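Local coordinates for tail fiber protein (Acinetobacter phage AM24, PDB 5W5P) that probably recognises and processes capsular polysaccharide on the surface of Acinetobacter host cells, as a trimeric phage tailspike, at residues 119-124 with 145-150; 171-176 with 208-213; 216-221 with 238-243; 265-270 with 287-292. All coordinates share one frame; numbering follows the deposited sequence.

In the fold
All four contacts lie along one parallel beta-helix. Contact 1 opens the series, joining the loop before helix 122-132 to strand 144-147; that strand pairs with strand 172-175, so contacts 1 and 2 touch, with centres 11 Å apart. Contact 3 follows contact 2 at 9 Å between centres and belongs to a different face of the helix. Contact 4 lies 13 Å from contact 3, centre to centre, where Arg238 N sits 3.0 Å from Ala268 O. Contacts 2 and 4 reach the same second subunit, whereas contacts 1 and 3 touch no other chain. The nearest zinc approach is at contact 2, about 10 Å from the side chain of Leu208.

Contact 1 of 4, residues 119-124 with 145-150; sequences EDCSAQ and FKMMTP
Phe145 meets Cys121 first, its CB lying 3.7 Å from the sulfur SG, which sits obliquely beside the aromatic ring. At Lys146 the backbone takes over. Its carbonyl O receives Cys121 N at 2.9 Å, with a nearly straight N-H...O angle of 165°, and its N gives a hydrogen bond to a water that in turn donates to Glu119 O. The amino group NZ leaves the contact for Thr118 O. Selenomethionine Met147 packs CB against Ser122 OG at 3.4 Å, while its CG approaches Cys121 SG. Here strand 144-147 of the parallel beta-helix is joined to the start of helix 122-132: Asp120 OD1 accepts Ser122 N in an Asx turn, with Cys121 at the N-cap. Met148 N reaches the same OD1 at 2.8 Å, and the two donors approach from opposite faces of the carboxylate, which would restrict its rotation. The Asp120 carboxylate swings away from its own amide nitrogen (chi1 -178°) to reach this position. Thr149 OG1 donates to the other oxygen, Asp120 OD2, at 2.8 Å on the syn side. Thr149 O lies 2.7 Å from Ser122 OG, whose single proton could instead serve Asp120 OD1.

Contact 2 of 4, residues 171-176 with 208-213; sequences ARVWVY and LRFQGD
Arg172 NE donates to Gln211 OE1 at 3.0 Å; NE meets the oxygen from above the carbonyl plane, 55° out of it, and the amide and guanidinium planes stand 79° apart. This bond spans two successive coils of the parallel beta-helix, strands 172-175 and 209-211. Their short axes approach to 4.7 Å. Four backbone bonds set the register, alternating in the parallel manner: Arg209 N to Ala171 O, Val173 N to Arg209 O, Gln211 N to Val173 O and Val175 N to Gln211 O. Both arginines reach Asp161 of the second subunit by different groups: Arg172 NH2 makes a salt bridge with its carboxylate OD2, Arg209 NH1 a hydrogen bond with its backbone O. Arg172 NH1 goes instead to Ser144, and Arg209 NH1 lies over one face of the Arg172 guanidinium. On the same side of the sheet, Gln211 runs alongside the Trp174 indole, its NE2 3.3 Å from CH2. With CG anti to the backbone N (chi1 -172°) and an extended chain, Gln211 stretches far enough to meet both Trp174 and Arg172. Val173 and Phe210 occupy the other side, pointing the same way, with Val173 CB 3.8 Å from Phe210 CD2. That CD2 also touches Val175 CG2, again at 3.8 Å.

Contact 3 of 4, residues 216-221 with 238-243; sequences SQSVVV and RISALV
The carboxamide of Gln217 brings its OE1 to 3.5 Å from Ser240 CB, while the same oxygen takes its hydrogen bond from Arg244 NH1. The two segments are equivalent corners on consecutive coils of the parallel beta-helix, turning at Val220 and at Leu242-Val243, and their end-to-end directions differ by 37°. Ahead of the turn, Ser218 and Ser240 exchange side-chain-to-backbone bonds. Ser218 N donates to Ser240 OG at 3.0 Å, and Ser240 N donates to Ser218 OG at an equal 3.0 Å. Two different rotations make this reciprocity possible: Ser218 OG sits between its backbone N and carbonyl carbon (chi1 51°), whereas Ser240 OG is anti to its own carbonyl carbon. One water bridges Ser216 O and Ser240 OG, and a second lies within hydrogen-bonding distance of Ser216 O and Arg238 O, beside Ser218 OG. Parallel pairing begins with Val219 beside Ala241, where Ala241 N bonds to Ser218 O. Packing on their common side brings Val219 CG2 to 4.0 Å from Ala241 CB. Val220 CG2 meets Ile239 CG2, the two side chains crossing at about a right angle, and both also touch the Phe210 side chain. Past the corner, Val221 N donates to Leu242 O at 2.8 Å.

Contact 4 of 4, residues 265-270 with 287-292; sequences NHLALC and NFCESC
Leu267 O accepts Glu290 N at 2.8 Å with an N-H...O angle of 162°, and the same oxygen receives a CA-H contact from Cys289. Leu267 N completes the exchange by donating to Phe288 O, while Phe288 N to Asn265 O and Leu269 N to Glu290 O extend the pairing to either end. Strands 266-268 and 288-290, only 12° from parallel, are thus neighbouring rungs of the beta-helix, with axes 4.6 Å apart. On the side carrying His266, Ala268, Phe288 and Glu290, the edge of Phe288 is directed toward the face of His266 in an offset edge-to-face pair. The ring planes stand at 61°, and Phe288 CD2 lies 3.7 Å from His266 CE1. His266 NE2 bonds to Glu203 of the second subunit, and Glu290 OE2 to Asn228 of that subunit. The other side is apolar: Leu267 CD1 touches Cys289 SG at 3.7 Å, and Leu267 CB lies 3.8 Å from Cys292 SG. Leu269 and Ser291 both have positive phi, where the two coils turn in step. Although Cys270 CB and Cys292 SG are in contact at 4.0 Å, Cys270 SG and Cys292 SG are 4.4 Å apart, too far for a disulfide. The chemistry therefore divides between the two sides, with polar ends meeting the neighbouring subunit on one and leucine and thiol packing on the other.

Contact 1 of 4, residues 119-124 with 145-150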
# COMPACT_ATOMS: atom_id res chain seq x y z
N GLU A 119 -27.21 -33.49 2.30
CA GLU A 119 -28.46 -32.75 2.25
C GLU A 119 -28.22 -31.28 2.55
O GLU A 119 -27.28 -30.91 3.26
CB GLU A 119 -29.48 -33.31 3.25
CG GLU A 119 -29.54 -34.83 3.30
CD GLU A 119 -30.40 -35.42 2.20
OE1 GLU A 119 -30.94 -34.64 1.38
OE2 GLU A 119 -30.54 -36.66 2.15
N ASP A 120 -29.10 -30.44 2.00
CA ASP A 120 -29.04 -29.00 2.24
C ASP A 120 -29.25 -28.71 3.72
O ASP A 120 -30.26 -29.09 4.31
CB ASP A 120 -30.11 -28.31 1.40
CG ASP A 120 -30.09 -26.80 1.55
OD1 ASP A 120 -29.02 -26.24 1.88
OD2 ASP A 120 -31.15 -26.17 1.35
N CYS A 121 -28.29 -28.01 4.33
CA CYS A 121 -28.33 -27.67 5.74
C CYS A 121 -28.62 -26.19 5.97
O CYS A 121 -28.47 -25.70 7.10
CB CYS A 121 -27.01 -28.06 6.42
SG CYS A 121 -25.60 -27.01 6.00
N SER A 122 -29.05 -25.47 4.93
CA SER A 122 -29.24 -24.03 5.03
C SER A 122 -30.27 -23.67 6.11
O SER A 122 -30.12 -22.65 6.80
CB SER A 122 -29.67 -23.46 3.68
OG SER A 122 -28.57 -23.39 2.79
N ALA A 123 -31.31 -24.48 6.26
CA ALA A 123 -32.33 -24.20 7.27
C ALA A 123 -31.75 -24.30 8.67
O ALA A 123 -32.12 -23.53 9.56
CB ALA A 123 -33.52 -25.16 7.11
N GLN A 124 -30.83 -25.24 8.89
CA GLN A 124 -30.17 -25.38 10.18
C GLN A 124 -29.15 -24.27 10.40
O GLN A 124 -29.01 -23.76 11.52
CB GLN A 124 -29.51 -26.75 10.30
CG GLN A 124 -30.50 -27.91 10.37
CD GLN A 124 -30.96 -28.38 9.00
OE1 GLN A 124 -30.15 -28.64 8.11
NE2 GLN A 124 -32.27 -28.50 8.83
N PHE A 145 -20.24 -29.40 4.96
CA PHE A 145 -21.65 -29.04 4.86
C PHE A 145 -22.02 -28.71 3.41
O PHE A 145 -21.16 -28.44 2.57
CB PHE A 145 -21.97 -27.85 5.77
CG PHE A 145 -21.63 -28.08 7.22
CD1 PHE A 145 -22.58 -28.60 8.09
CD2 PHE A 145 -20.37 -27.79 7.71
CE1 PHE A 145 -22.28 -28.82 9.42
CE2 PHE A 145 -20.06 -28.00 9.04
CZ PHE A 145 -21.02 -28.52 9.90
N LYS A 146 -23.32 -28.75 3.13
CA LYS A 146 -23.84 -28.37 1.82
C LYS A 146 -24.95 -27.36 2.02
O LYS A 146 -25.95 -27.66 2.69
CB LYS A 146 -24.35 -29.58 1.04
CG LYS A 146 -25.10 -29.21 -0.22
CD LYS A 146 -25.05 -30.32 -1.25
CE LYS A 146 -26.10 -31.37 -0.96
NZ LYS A 146 -25.99 -32.54 -1.89
N MSE A 147 -24.79 -26.18 1.44
CA MSE A 147 -25.82 -25.15 1.48
C MSE A 147 -26.34 -24.83 0.07
O MSE A 147 -25.55 -24.52 -0.83
CB MSE A 147 -25.29 -23.88 2.15
CG MSE A 147 -24.82 -24.10 3.57
SE MSE A 147 -24.03 -22.49 4.37
CE MSE A 147 -25.52 -21.26 4.10
N MSE A 148 -27.65 -24.91 -0.11
CA MSE A 148 -28.26 -24.69 -1.42
C MSE A 148 -29.37 -23.64 -1.39
O MSE A 148 -30.01 -23.38 -2.41
CB MSE A 148 -28.81 -25.99 -1.97
CG MSE A 148 -27.91 -27.18 -1.76
SE MSE A 148 -28.78 -28.82 -2.34
CE MSE A 148 -28.89 -28.43 -4.25
N THR A 149 -29.59 -23.05 -0.22
CA THR A 149 -30.64 -22.07 -0.02
C THR A 149 -30.01 -20.85 0.64
O THR A 149 -29.25 -21.01 1.62
CB THR A 149 -31.78 -22.63 0.84
OG1 THR A 149 -32.23 -23.87 0.29
CG2 THR A 149 -32.95 -21.64 0.91
N PRO A 150 -30.27 -19.64 0.15
CA PRO A 150 -29.67 -18.46 0.78
C PRO A 150 -30.06 -18.36 2.24
O PRO A 150 -31.22 -18.58 2.61
CB PRO A 150 -30.23 -17.30 -0.05
CG PRO A 150 -30.55 -17.91 -1.38
CD PRO A 150 -31.02 -19.30 -1.07
O HOH W 1 -24.97 -30.43 4.62

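Contact 2 of 4, residues 171-176 with 208-213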
# COMPACT_ATOMS: atom_id res chain seq x y z
N ALA A 171 -13.73 -26.42 8.78
CA ALA A 171 -14.82 -27.12 8.11
C ALA A 171 -14.92 -26.70 6.64
O ALA A 171 -14.40 -25.66 6.22
CB ALA A 171 -16.14 -26.85 8.82
N ARG A 172 -15.60 -27.53 5.86
CA ARG A 172 -15.86 -27.27 4.46
C ARG A 172 -17.35 -27.02 4.25
O ARG A 172 -18.19 -27.67 4.87
CB ARG A 172 -15.40 -28.44 3.58
CG ARG A 172 -15.73 -28.27 2.11
CD ARG A 172 -15.84 -29.61 1.42
NE ARG A 172 -14.53 -30.07 0.96
CZ ARG A 172 -14.03 -31.27 1.22
NH1 ARG A 172 -14.73 -32.15 1.92
NH2 ARG A 172 -12.83 -31.59 0.76
N VAL A 173 -17.66 -26.06 3.37
CA VAL A 173 -19.03 -25.74 3.00
C VAL A 173 -19.14 -25.88 1.49
O VAL A 173 -18.52 -25.10 0.75
CB VAL A 173 -19.45 -24.34 3.46
CG1 VAL A 173 -20.86 -24.01 2.95
CG2 VAL A 173 -19.38 -24.22 4.97
N TRP A 174 -19.89 -26.87 1.03
CA TRP A 174 -20.24 -26.96 -0.39
C TRP A 174 -21.31 -25.93 -0.71
O TRP A 174 -22.34 -25.87 -0.03
CB TRP A 174 -20.73 -28.35 -0.74
CG TRP A 174 -19.71 -29.42 -0.61
CD1 TRP A 174 -19.53 -30.26 0.46
CD2 TRP A 174 -18.72 -29.79 -1.58
NE1 TRP A 174 -18.49 -31.12 0.22
CE2 TRP A 174 -17.98 -30.86 -1.03
CE3 TRP A 174 -18.40 -29.33 -2.86
CZ2 TRP A 174 -16.93 -31.47 -1.71
CZ3 TRP A 174 -17.36 -29.94 -3.54
CH2 TRP A 174 -16.64 -31.00 -2.96
N VAL A 175 -21.08 -25.13 -1.74
CA VAL A 175 -21.93 -23.99 -2.07
C VAL A 175 -22.71 -24.30 -3.34
O VAL A 175 -22.13 -24.73 -4.35
CB VAL A 175 -21.10 -22.71 -2.23
CG1 VAL A 175 -22.02 -21.51 -2.40
CG2 VAL A 175 -20.17 -22.52 -1.04
N TYR A 176 -24.02 -24.07 -3.30
CA TYR A 176 -24.91 -24.26 -4.45
C TYR A 176 -25.88 -23.08 -4.46
O TYR A 176 -26.93 -23.12 -3.81
CB TYR A 176 -25.65 -25.59 -4.38
CG TYR A 176 -24.76 -26.79 -4.60
CD1 TYR A 176 -24.08 -27.38 -3.53
CD2 TYR A 176 -24.60 -27.35 -5.86
CE1 TYR A 176 -23.27 -28.48 -3.72
CE2 TYR A 176 -23.79 -28.45 -6.06
CZ TYR A 176 -23.13 -29.01 -4.98
OH TYR A 176 -22.32 -30.11 -5.17
N LEU A 208 -12.59 -21.33 7.22
CA LEU A 208 -13.63 -21.96 6.42
C LEU A 208 -13.13 -22.25 5.02
O LEU A 208 -12.36 -21.47 4.44
CB LEU A 208 -14.88 -21.08 6.31
CG LEU A 208 -15.82 -21.06 7.51
CD1 LEU A 208 -16.96 -20.09 7.22
CD2 LEU A 208 -16.35 -22.46 7.80
N ARG A 209 -13.58 -23.37 4.46
CA ARG A 209 -13.25 -23.77 3.09
C ARG A 209 -14.55 -23.81 2.30
O ARG A 209 -15.33 -24.76 2.43
CB ARG A 209 -12.56 -25.13 3.08
CG ARG A 209 -11.22 -25.16 3.81
CD ARG A 209 -10.65 -26.56 3.84
NE ARG A 209 -11.44 -27.44 4.69
CZ ARG A 209 -11.69 -28.72 4.42
NH1 ARG A 209 -11.24 -29.27 3.30
NH2 ARG A 209 -12.41 -29.45 5.26
N PHE A 210 -14.79 -22.78 1.49
CA PHE A 210 -15.95 -22.76 0.60
C PHE A 210 -15.56 -23.44 -0.70
O PHE A 210 -14.52 -23.14 -1.28
CB PHE A 210 -16.42 -21.33 0.36
CG PHE A 210 -17.04 -20.69 1.57
CD1 PHE A 210 -16.35 -19.73 2.30
CD2 PHE A 210 -18.32 -21.05 1.98
CE1 PHE A 210 -16.93 -19.13 3.41
CE2 PHE A 210 -18.89 -20.47 3.10
CZ PHE A 210 -18.20 -19.51 3.81
N GLN A 211 -16.39 -24.38 -1.15
CA GLN A 211 -16.04 -25.21 -2.30
C GLN A 211 -17.27 -25.45 -3.17
O GLN A 211 -18.36 -25.71 -2.66
CB GLN A 211 -15.45 -26.56 -1.84
CG GLN A 211 -14.88 -27.41 -2.97
CD GLN A 211 -13.97 -28.52 -2.47
OE1 GLN A 211 -13.48 -28.48 -1.34
NE2 GLN A 211 -13.73 -29.52 -3.32
N GLY A 212 -17.07 -25.35 -4.49
CA GLY A 212 -18.07 -25.75 -5.45
C GLY A 212 -17.56 -26.93 -6.27
O GLY A 212 -16.38 -27.29 -6.22
N ASP A 213 -18.48 -27.54 -7.02
CA ASP A 213 -18.12 -28.66 -7.88
C ASP A 213 -17.63 -28.23 -9.26
O ASP A 213 -17.13 -29.07 -10.01
CB ASP A 213 -19.31 -29.62 -8.04
CG ASP A 213 -20.58 -28.91 -8.48
OD1 ASP A 213 -20.52 -27.72 -8.82
OD2 ASP A 213 -21.65 -29.56 -8.48
O HOH W 2 -21.36 -26.14 -6.73

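Contact 3 of 4, residues 216-221 with 238-243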
# COMPACT_ATOMS: atom_id res chain seq x y z
N SER A 216 -21.62 -26.36 -11.62
CA SER A 216 -22.86 -25.70 -11.25
C SER A 216 -22.51 -24.35 -10.64
O SER A 216 -21.33 -24.02 -10.45
CB SER A 216 -23.67 -26.56 -10.28
OG SER A 216 -22.95 -26.77 -9.08
N GLN A 217 -23.54 -23.57 -10.31
CA GLN A 217 -23.34 -22.22 -9.81
C GLN A 217 -23.13 -22.23 -8.31
O GLN A 217 -23.91 -22.85 -7.57
CB GLN A 217 -24.53 -21.33 -10.19
CG GLN A 217 -24.50 -20.85 -11.64
CD GLN A 217 -23.20 -20.16 -12.01
OE1 GLN A 217 -22.82 -19.16 -11.40
NE2 GLN A 217 -22.51 -20.69 -13.01
N SER A 218 -22.08 -21.54 -7.85
CA SER A 218 -21.77 -21.41 -6.43
C SER A 218 -21.31 -19.99 -6.15
O SER A 218 -20.24 -19.58 -6.61
CB SER A 218 -20.70 -22.41 -6.00
OG SER A 218 -19.57 -22.36 -6.85
N VAL A 219 -22.10 -19.25 -5.39
CA VAL A 219 -21.78 -17.89 -4.98
C VAL A 219 -21.88 -17.83 -3.46
O VAL A 219 -22.85 -18.34 -2.88
CB VAL A 219 -22.73 -16.86 -5.63
CG1 VAL A 219 -22.48 -15.46 -5.05
CG2 VAL A 219 -22.57 -16.88 -7.16
N VAL A 220 -20.88 -17.23 -2.82
CA VAL A 220 -20.80 -17.23 -1.35
C VAL A 220 -21.54 -16.02 -0.79
O VAL A 220 -22.46 -16.17 0.02
CB VAL A 220 -19.34 -17.26 -0.87
CG1 VAL A 220 -19.29 -17.32 0.66
CG2 VAL A 220 -18.59 -18.43 -1.49
N VAL A 221 -21.16 -14.83 -1.23
CA VAL A 221 -21.71 -13.58 -0.71
C VAL A 221 -22.59 -12.94 -1.78
O VAL A 221 -22.15 -12.75 -2.92
CB VAL A 221 -20.60 -12.62 -0.26
CG1 VAL A 221 -21.17 -11.23 0.01
CG2 VAL A 221 -19.89 -13.16 0.98
N ARG A 238 -13.09 -23.80 -6.70
CA ARG A 238 -14.09 -24.01 -7.75
C ARG A 238 -15.40 -23.30 -7.42
O ARG A 238 -16.50 -23.83 -7.62
CB ARG A 238 -14.32 -25.51 -8.00
CG ARG A 238 -13.05 -26.24 -8.44
CD ARG A 238 -13.32 -27.68 -8.80
NE ARG A 238 -12.09 -28.42 -9.07
CZ ARG A 238 -11.38 -29.05 -8.13
NH1 ARG A 238 -11.79 -29.05 -6.87
NH2 ARG A 238 -10.27 -29.70 -8.46
N ILE A 239 -15.28 -22.06 -6.92
CA ILE A 239 -16.41 -21.21 -6.60
C ILE A 239 -16.66 -20.28 -7.78
O ILE A 239 -15.74 -19.61 -8.26
CB ILE A 239 -16.16 -20.42 -5.30
CG1 ILE A 239 -16.06 -21.40 -4.13
CG2 ILE A 239 -17.23 -19.35 -5.09
CD1 ILE A 239 -17.40 -21.84 -3.57
N SER A 240 -17.91 -20.23 -8.25
CA SER A 240 -18.22 -19.44 -9.44
C SER A 240 -17.99 -17.96 -9.21
O SER A 240 -17.55 -17.23 -10.11
CB SER A 240 -19.66 -19.70 -9.88
OG SER A 240 -19.95 -21.09 -9.86
N ALA A 241 -18.28 -17.48 -8.00
CA ALA A 241 -18.06 -16.09 -7.64
C ALA A 241 -18.05 -15.98 -6.13
O ALA A 241 -18.96 -16.49 -5.47
CB ALA A 241 -19.13 -15.17 -8.24
N LEU A 242 -17.04 -15.31 -5.58
CA LEU A 242 -17.05 -15.01 -4.15
C LEU A 242 -18.16 -14.02 -3.83
O LEU A 242 -18.92 -14.20 -2.87
CB LEU A 242 -15.70 -14.47 -3.70
CG LEU A 242 -14.64 -15.48 -3.25
CD1 LEU A 242 -14.16 -16.36 -4.41
CD2 LEU A 242 -13.46 -14.76 -2.60
N VAL A 243 -18.27 -12.96 -4.63
CA VAL A 243 -19.31 -11.94 -4.49
C VAL A 243 -19.99 -11.74 -5.83
O VAL A 243 -19.31 -11.62 -6.86
CB VAL A 243 -18.74 -10.60 -3.98
CG1 VAL A 243 -19.88 -9.62 -3.68
CG2 VAL A 243 -17.88 -10.82 -2.75
O HOH W 3 -19.39 -24.34 -8.30
O HOH W 4 -19.08 -22.91 -12.03

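Contact 4 of 4, residues 265-270 with 287-292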
# COMPACT_ATOMS: atom_id res chain seq x y z
N ASN A 265 -6.81 -14.45 1.40
CA ASN A 265 -7.53 -15.69 1.13
C ASN A 265 -6.70 -16.59 0.24
O ASN A 265 -5.66 -16.20 -0.30
CB ASN A 265 -8.89 -15.42 0.48
CG ASN A 265 -9.84 -14.68 1.38
OD1 ASN A 265 -10.28 -15.20 2.41
ND2 ASN A 265 -10.16 -13.44 1.01
N HIS A 266 -7.18 -17.82 0.08
CA HIS A 266 -6.57 -18.82 -0.80
C HIS A 266 -7.61 -19.18 -1.86
O HIS A 266 -8.50 -20.00 -1.62
CB HIS A 266 -6.11 -20.05 -0.00
CG HIS A 266 -5.21 -19.72 1.15
ND1 HIS A 266 -3.84 -19.94 1.11
CD2 HIS A 266 -5.47 -19.21 2.37
CE1 HIS A 266 -3.31 -19.58 2.26
NE2 HIS A 266 -4.27 -19.13 3.04
N LEU A 267 -7.50 -18.57 -3.04
CA LEU A 267 -8.43 -18.79 -4.13
C LEU A 267 -7.83 -19.74 -5.15
O LEU A 267 -6.67 -19.58 -5.56
CB LEU A 267 -8.81 -17.47 -4.83
CG LEU A 267 -9.12 -16.26 -3.95
CD1 LEU A 267 -9.59 -15.10 -4.80
CD2 LEU A 267 -10.18 -16.60 -2.91
N ALA A 268 -8.61 -20.72 -5.58
CA ALA A 268 -8.14 -21.67 -6.57
C ALA A 268 -9.31 -22.10 -7.44
O ALA A 268 -10.37 -22.48 -6.93
CB ALA A 268 -7.50 -22.89 -5.90
N LEU A 269 -9.11 -22.03 -8.76
CA LEU A 269 -10.06 -22.54 -9.75
C LEU A 269 -11.42 -21.86 -9.64
O LEU A 269 -12.45 -22.44 -9.99
CB LEU A 269 -10.21 -24.06 -9.63
CG LEU A 269 -8.91 -24.82 -9.87
CD1 LEU A 269 -9.02 -26.27 -9.40
CD2 LEU A 269 -8.55 -24.76 -11.34
N CYS A 270 -11.44 -20.62 -9.16
CA CYS A 270 -12.67 -19.84 -9.09
C CYS A 270 -12.93 -19.15 -10.42
O CYS A 270 -11.99 -18.71 -11.10
CB CYS A 270 -12.59 -18.80 -7.96
SG CYS A 270 -12.23 -19.50 -6.32
N ASN A 287 -4.12 -11.84 -1.87
CA ASN A 287 -4.74 -13.15 -1.97
C ASN A 287 -3.88 -14.07 -2.83
O ASN A 287 -3.34 -13.65 -3.85
CB ASN A 287 -6.15 -13.07 -2.58
CG ASN A 287 -7.06 -12.12 -1.83
OD1 ASN A 287 -7.17 -10.94 -2.18
ND2 ASN A 287 -7.75 -12.64 -0.83
N PHE A 288 -3.76 -15.33 -2.41
CA PHE A 288 -3.06 -16.35 -3.18
C PHE A 288 -4.06 -16.98 -4.16
O PHE A 288 -4.84 -17.86 -3.79
CB PHE A 288 -2.48 -17.41 -2.25
CG PHE A 288 -1.42 -16.89 -1.30
CD1 PHE A 288 -0.50 -15.94 -1.73
CD2 PHE A 288 -1.35 -17.35 0.01
CE1 PHE A 288 0.47 -15.46 -0.87
CE2 PHE A 288 -0.38 -16.88 0.87
CZ PHE A 288 0.54 -15.93 0.43
N CYS A 289 -4.04 -16.54 -5.41
CA CYS A 289 -4.98 -17.03 -6.42
C CYS A 289 -4.26 -17.93 -7.42
O CYS A 289 -3.37 -17.47 -8.14
CB CYS A 289 -5.67 -15.88 -7.15
SG CYS A 289 -6.17 -14.51 -6.09
N GLU A 290 -4.68 -19.19 -7.48
CA GLU A 290 -4.04 -20.21 -8.30
C GLU A 290 -5.05 -20.77 -9.29
O GLU A 290 -6.05 -21.35 -8.89
CB GLU A 290 -3.46 -21.33 -7.42
CG GLU A 290 -2.56 -20.84 -6.30
CD GLU A 290 -1.11 -20.69 -6.73
OE1 GLU A 290 -0.84 -20.65 -7.95
OE2 GLU A 290 -0.22 -20.62 -5.84
N SER A 291 -4.77 -20.58 -10.58
CA SER A 291 -5.58 -21.15 -11.65
C SER A 291 -7.03 -20.67 -11.58
O SER A 291 -7.97 -21.44 -11.79
CB SER A 291 -5.52 -22.68 -11.63
OG SER A 291 -4.18 -23.13 -11.72
N CYS A 292 -7.22 -19.39 -11.27
CA CYS A 292 -8.54 -18.78 -11.30
C CYS A 292 -8.85 -18.26 -12.70
O CYS A 292 -8.00 -17.65 -13.34
CB CYS A 292 -8.63 -17.64 -10.29
SG CYS A 292 -8.67 -18.19 -8.57